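Local atomic coordinates of N-acetylmuramoyl-L-alanine amidase (Clostridium intestinale, PDB entry 6SSC), a protein that probably cleaves bacterial cell-wall peptidoglycan as a zinc-dependent amidase, at the amide bond that joins N-acetylmuramic acid to L-alanine of the stem peptide. Residues S117-P120 against G121-R125. Sequence-based numbering, arbitrary orientation.
Sequences SHAP and GVNAR
Ala119, Pro120, Gly121 and Val122 form a type II beta turn in the loop that leads from strand 106-108 to strand 126-131 of the amidase domain. Pro120 and Gly121 occupy its two central positions. Gly121 takes the positive phi (111°) that the third residue of this turn requires. Val122 closes the ring: its N donates to Ala119 O (3.0 Å), with the donor in the carbonyl plane. One branch of the Val122 side chain also meets Ala119: CG2 sits between the backbone N and the carbonyl carbon, and from there it rests on Ala119 CB (3.6 Å), so that the two methyl groups touch beside the turn.

Asn123 then folds its amide back onto the backbone of His118 and Ala119. With CG beside the backbone N (chi1 -85°), OD1 reaches two successive peptide N-H groups, accepting from His118 N (2.9 Å) and from Ala119 N (3.0 Å). Both bonds are nearly straight, and the two donors approach from opposite faces of the amide plane, so OD1 is gripped between them and the backbone at His118-Ala119 is tied to the far side of the turn. The other arm, ND2, lies alongside Pro120, 3.6 Å from its N.

His118 is itself a second-shell residue of the zinc site: its ND1 is hydrogen-bonded to NE2 of the zinc ligand His70, and its NE2 to Ala126 O, two partners that fix the ring's rotation. Asn123 probably helps to hold His118 in position for this. The amide plane stands steeply to the imidazole, at 73°, and OD1 lies over one ring face, offset toward the rim, where its closest ring atom is His118 CD2 at 3.4 Å.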
loop_
_atom_site.group_PDB
_atom_site.type_symbol
_atom_site.label_atom_id
_atom_site.label_comp_id
_atom_site.label_asym_id
_atom_site.label_seq_id
_atom_site.Cartn_x
_atom_site.Cartn_y
_atom_site.Cartn_z
ATOM N N SER A 117 -9.606 0.656 0.552
ATOM C CA SER A 117 -10.223 -0.444 1.325
ATOM C C SER A 117 -9.043 -1.289 1.781
ATOM O O SER A 117 -8.842 -2.447 1.306
ATOM C CB SER A 117 -11.201 -1.290 0.489
ATOM O OG SER A 117 -12.224 -0.510 -0.079
ATOM N N HIS A 118 -8.256 -0.803 2.711
ATOM C CA HIS A 118 -7.065 -1.526 3.189
ATOM C C HIS A 118 -6.944 -1.589 4.695
ATOM O O HIS A 118 -6.292 -2.519 5.195
ATOM C CB HIS A 118 -5.781 -1.023 2.528
ATOM C CG HIS A 118 -5.444 0.381 2.872
ATOM N ND1 HIS A 118 -4.666 0.700 3.969
ATOM C CD2 HIS A 118 -5.921 1.555 2.367
ATOM C CE1 HIS A 118 -4.661 2.013 4.078
ATOM N NE2 HIS A 118 -5.406 2.559 3.096
ATOM N N ALA A 119 -7.525 -0.648 5.427
ATOM C CA ALA A 119 -7.374 -0.600 6.891
ATOM C C ALA A 119 -8.636 0.011 7.500
ATOM O O ALA A 119 -8.669 1.221 7.809
ATOM C CB ALA A 119 -6.129 0.127 7.306
ATOM N N PRO A 120 -9.735 -0.791 7.647
ATOM C CA PRO A 120 -10.973 -0.230 8.173
ATOM C C PRO A 120 -10.698 0.487 9.498
ATOM O O PRO A 120 -10.064 -0.024 10.388
ATOM C CB PRO A 120 -11.807 -1.508 8.363
ATOM C CG PRO A 120 -11.317 -2.450 7.323
ATOM C CD PRO A 120 -9.838 -2.237 7.390
ATOM N N GLY A 121 -11.210 1.693 9.567
ATOM C CA GLY A 121 -11.071 2.599 10.692
ATOM C C GLY A 121 -10.196 3.789 10.349
ATOM O O GLY A 121 -10.398 4.835 10.945
ATOM N N VAL A 122 -9.245 3.638 9.434
ATOM C CA VAL A 122 -8.352 4.759 8.987
ATOM C C VAL A 122 -8.400 4.915 7.474
ATOM O O VAL A 122 -7.552 5.633 6.944
ATOM C CB VAL A 122 -6.916 4.598 9.506
ATOM C CG1 VAL A 122 -6.908 4.661 10.998
ATOM C CG2 VAL A 122 -6.229 3.373 8.961
ATOM N N ASN A 123 -9.323 4.264 6.789
ATOM C CA ASN A 123 -9.259 4.350 5.324
ATOM C C ASN A 123 -9.401 5.799 4.820
ATOM O O ASN A 123 -8.754 6.165 3.824
ATOM C CB ASN A 123 -10.330 3.469 4.717
ATOM C CG ASN A 123 -9.946 2.019 4.553
ATOM O OD1 ASN A 123 -8.815 1.732 4.101
ATOM N ND2 ASN A 123 -10.875 1.117 4.836
ATOM N N ALA A 124 -10.184 6.630 5.457
ATOM C CA ALA A 124 -10.401 7.985 5.006
ATOM C C ALA A 124 -9.186 8.867 5.216
ATOM O O ALA A 124 -9.168 9.983 4.650
ATOM C CB ALA A 124 -11.657 8.602 5.563
ATOM N N ARG A 125 -8.201 8.423 5.959
ATOM C CA ARG A 125 -7.014 9.227 6.348
ATOM C C ARG A 125 -5.699 8.528 5.963
ATOM O O ARG A 125 -4.654 9.115 6.277
ATOM C CB ARG A 125 -7.022 9.533 7.851
ATOM C CG ARG A 125 -6.802 8.331 8.760
ATOM C CD ARG A 125 -6.804 8.718 10.225
ATOM N NE ARG A 125 -5.622 9.465 10.607
ATOM C CZ ARG A 125 -5.263 9.700 11.864
ATOM N NH1 ARG A 125 -6.040 9.293 12.842
ATOM N NH2 ARG A 125 -4.153 10.356 12.156
#